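Local coordinates for protein Hpy188I (Helicobacter pylori, PDB 3OQG) that cuts specific DNA sequences as a restriction endonuclease of the GIY-YIG nuclease family, probably with the help of a divalent metal ion, at residues 89-92 and 93-97. Residues are numbered along the deposited sequence; the frame is centred on the assembly and turned at random.
Sequences TPIT and KRVQS. With nucleotides of chain C.
Helix 91-98, which faces the bound DNA, makes up nearly all of this contact, with P90 at the N-cap position. V95 N donates to I91 O at 2.8 Å (N-H...O 164°) and Q96 N to T92 O at 2.9 Å, whereas P90 O receives only weak bonds from R94 N and K93 N. T89 OG1, hydrogen-bonded to S87, lies 3.4 Å from K93 CB, and the extended K93 chain runs alongside the P90 ring. On the inner side CG1 of I91 meets CG2 of V95 at 4.1 Å; both side chains pack on strand 42-50 of the antiparallel sheet, and V95 also touches I58. In this GIY-YIG nuclease the I91/V95 side of helix 91-98 lies on the sheet, and R94 and S97 reach the DNA. With CG anti to the backbone N (chi1 -178°) and a bend at chi2, R94 carries its guanidinium to the backbone of chain C: NH2 donates to OP2 of DG6 at 2.8 Å, and C2' of that nucleotide sits over one face, displaced from its centre. NH1 bonds N115, and Y98 adds a cation-pi contact. The R94 side chain is about 7 Å from that of H86, a calcium ligand in another structure of this protein. One turn on, S97 OG donates to N7 of DA7 at 2.7 Å and is also bonded to N115.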
loop_
_atom_site.group_PDB
_atom_site.type_symbol
_atom_site.label_atom_id
_atom_site.label_comp_id
_atom_site.label_asym_id
_atom_site.label_seq_id
_atom_site.Cartn_x
_atom_site.Cartn_y
_atom_site.Cartn_z
ATOM N N THR A 89 3.156 1.310 -10.510
ATOM C CA THR A 89 2.301 1.434 -11.696
ATOM C C THR A 89 2.769 2.644 -12.520
ATOM O O THR A 89 3.682 3.362 -12.097
ATOM C CB THR A 89 0.795 1.579 -11.279
ATOM O OG1 THR A 89 0.563 2.883 -10.738
ATOM C CG2 THR A 89 0.403 0.494 -10.258
ATOM N N PRO A 90 2.154 2.888 -13.698
ATOM C CA PRO A 90 2.409 4.165 -14.383
ATOM C C PRO A 90 1.834 5.357 -13.629
ATOM O O PRO A 90 0.958 5.186 -12.786
ATOM C CB PRO A 90 1.684 3.996 -15.739
ATOM C CG PRO A 90 1.474 2.537 -15.885
ATOM C CD PRO A 90 1.235 2.048 -14.480
ATOM N N ILE A 91 2.334 6.562 -13.911
ATOM C CA ILE A 91 1.825 7.767 -13.257
ATOM C C ILE A 91 0.304 7.905 -13.364
ATOM O O ILE A 91 -0.359 8.437 -12.456
ATOM C CB ILE A 91 2.536 9.049 -13.794
ATOM C CG1 ILE A 91 2.228 10.249 -12.896
ATOM C CG2 ILE A 91 2.273 9.264 -15.322
ATOM C CD1 ILE A 91 2.691 10.091 -11.420
ATOM N N THR A 92 -0.251 7.460 -14.483
ATOM C CA THR A 92 -1.668 7.633 -14.740
ATOM C C THR A 92 -2.500 6.909 -13.675
ATOM O O THR A 92 -3.478 7.453 -13.179
ATOM C CB THR A 92 -2.049 7.138 -16.154
ATOM O OG1 THR A 92 -1.595 5.793 -16.344
ATOM C CG2 THR A 92 -1.419 8.044 -17.203
ATOM N N LYS A 93 -2.105 5.683 -13.343
ATOM C CA LYS A 93 -2.787 4.910 -12.298
ATOM C C LYS A 93 -2.596 5.538 -10.906
ATOM O O LYS A 93 -3.528 5.564 -10.075
ATOM C CB LYS A 93 -2.341 3.443 -12.327
ATOM C CG LYS A 93 -2.847 2.676 -13.551
ATOM C CD LYS A 93 -2.614 1.196 -13.333
ATOM C CE LYS A 93 -2.828 0.389 -14.563
ATOM N NZ LYS A 93 -2.542 -1.050 -14.255
ATOM N N ARG A 94 -1.397 6.045 -10.629
ATOM C CA ARG A 94 -1.166 6.707 -9.355
ATOM C C ARG A 94 -2.045 7.949 -9.228
ATOM O O ARG A 94 -2.570 8.229 -8.158
ATOM C CB ARG A 94 0.314 7.063 -9.134
ATOM C CG ARG A 94 0.596 7.724 -7.765
ATOM C CD ARG A 94 0.281 6.768 -6.601
ATOM N NE ARG A 94 0.356 7.330 -5.248
ATOM C CZ ARG A 94 -0.679 7.817 -4.563
ATOM N NH1 ARG A 94 -1.869 7.875 -5.097
ATOM N NH2 ARG A 94 -0.513 8.221 -3.304
ATOM N N VAL A 95 -2.181 8.714 -10.311
ATOM C CA VAL A 95 -3.094 9.863 -10.303
ATOM C C VAL A 95 -4.558 9.430 -10.115
ATOM O O VAL A 95 -5.283 10.064 -9.368
ATOM C CB VAL A 95 -2.903 10.725 -11.559
ATOM C CG1 VAL A 95 -3.998 11.843 -11.630
ATOM C CG2 VAL A 95 -1.489 11.296 -11.549
ATOM N N GLN A 96 -4.983 8.383 -10.822
ATOM C CA GLN A 96 -6.281 7.702 -10.620
ATOM C C GLN A 96 -6.501 7.460 -9.116
ATOM O O GLN A 96 -7.525 7.833 -8.529
ATOM C CB GLN A 96 -6.188 6.389 -11.408
ATOM C CG GLN A 96 -7.435 5.608 -11.628
ATOM C CD GLN A 96 -7.101 4.506 -12.659
ATOM O OE1 GLN A 96 -7.193 3.324 -12.367
ATOM N NE2 GLN A 96 -6.589 4.927 -13.845
ATOM N N SER A 97 -5.491 6.893 -8.480
ATOM C CA SER A 97 -5.520 6.662 -7.027
ATOM C C SER A 97 -5.681 7.981 -6.243
ATOM O O SER A 97 -6.556 8.096 -5.378
ATOM C CB SER A 97 -4.268 5.881 -6.601
ATOM O OG SER A 97 -4.324 5.542 -5.211
ATOM P P DA C 7 1.366 2.022 -5.982
ATOM O OP1 DA C 7 2.549 1.355 -6.567
ATOM O OP2 DA C 7 0.815 3.244 -6.627
ATOM O "O5'" DA C 7 0.188 0.955 -5.886
ATOM C "C5'" DA C 7 0.384 -0.253 -5.152
ATOM C "C4'" DA C 7 -0.770 -1.205 -5.367
ATOM O "O4'" DA C 7 -1.963 -0.696 -4.726
ATOM C "C3'" DA C 7 -1.145 -1.480 -6.820
ATOM O "O3'" DA C 7 -1.391 -2.880 -6.993
ATOM C "C2'" DA C 7 -2.406 -0.661 -7.031
ATOM C "C1'" DA C 7 -3.033 -0.598 -5.649
ATOM N N9 DA C 7 -3.732 0.661 -5.385
ATOM C C8 DA C 7 -3.181 1.921 -5.344
ATOM N N7 DA C 7 -4.048 2.871 -5.098
ATOM C C5 DA C 7 -5.254 2.196 -4.962
ATOM C C6 DA C 7 -6.564 2.640 -4.705
ATOM N N6 DA C 7 -6.894 3.927 -4.526
ATOM N N1 DA C 7 -7.538 1.708 -4.637
ATOM C C2 DA C 7 -7.206 0.418 -4.818
ATOM N N3 DA C 7 -6.020 -0.119 -5.068
ATOM C C4 DA C 7 -5.072 0.833 -5.131
ATOM P P DG C 6 2.861 7.354 -1.731
ATOM O OP1 DG C 6 4.165 7.675 -2.345
ATOM O OP2 DG C 6 1.785 8.379 -1.687
ATOM O "O5'" DG C 6 2.297 6.033 -2.417
ATOM C "C5'" DG C 6 2.868 4.773 -2.077
ATOM C "C4'" DG C 6 1.938 3.647 -2.454
ATOM O "O4'" DG C 6 0.712 3.705 -1.685
ATOM C "C3'" DG C 6 1.516 3.638 -3.926
ATOM O "O3'" DG C 6 1.713 2.328 -4.454
ATOM C "C2'" DG C 6 0.037 3.970 -3.879
ATOM C "C1'" DG C 6 -0.339 3.341 -2.557
ATOM N N9 DG C 6 -1.609 3.791 -1.992
ATOM C C8 DG C 6 -1.972 5.063 -1.611
ATOM N N7 DG C 6 -3.212 5.140 -1.205
ATOM C C5 DG C 6 -3.690 3.837 -1.304
ATOM C C6 DG C 6 -4.976 3.299 -1.022
ATOM O O6 DG C 6 -5.993 3.888 -0.622
ATOM N N1 DG C 6 -5.017 1.924 -1.268
ATOM C C2 DG C 6 -3.965 1.175 -1.735
ATOM N N2 DG C 6 -4.196 -0.135 -1.931
ATOM N N3 DG C 6 -2.771 1.665 -2.001
ATOM C C4 DG C 6 -2.707 2.992 -1.770
ATOM P P DC C 9 -7.754 -6.072 -9.696
ATOM O OP1 DC C 9 -8.129 -7.432 -9.226
ATOM O OP2 DC C 9 -6.936 -5.926 -10.926
ATOM O "O5'" DC C 9 -9.087 -5.216 -9.859
ATOM C "C5'" DC C 9 -10.007 -5.078 -8.778
ATOM C "C4'" DC C 9 -11.099 -4.093 -9.134
ATOM O "O4'" DC C 9 -10.626 -2.725 -9.182
ATOM C "C3'" DC C 9 -11.816 -4.343 -10.466
ATOM O "O3'" DC C 9 -13.170 -4.689 -10.233
ATOM C "C2'" DC C 9 -11.785 -2.992 -11.164
ATOM C "C1'" DC C 9 -11.538 -2.037 -10.015
ATOM N N1 DC C 9 -10.945 -0.753 -10.422
ATOM C C2 DC C 9 -11.703 0.403 -10.259
ATOM O O2 DC C 9 -12.825 0.311 -9.731
ATOM N N3 DC C 9 -11.200 1.586 -10.671
ATOM C C4 DC C 9 -9.988 1.637 -11.220
ATOM N N4 DC C 9 -9.543 2.828 -11.627
ATOM C C5 DC C 9 -9.183 0.470 -11.378
ATOM C C6 DC C 9 -9.697 -0.692 -10.967
#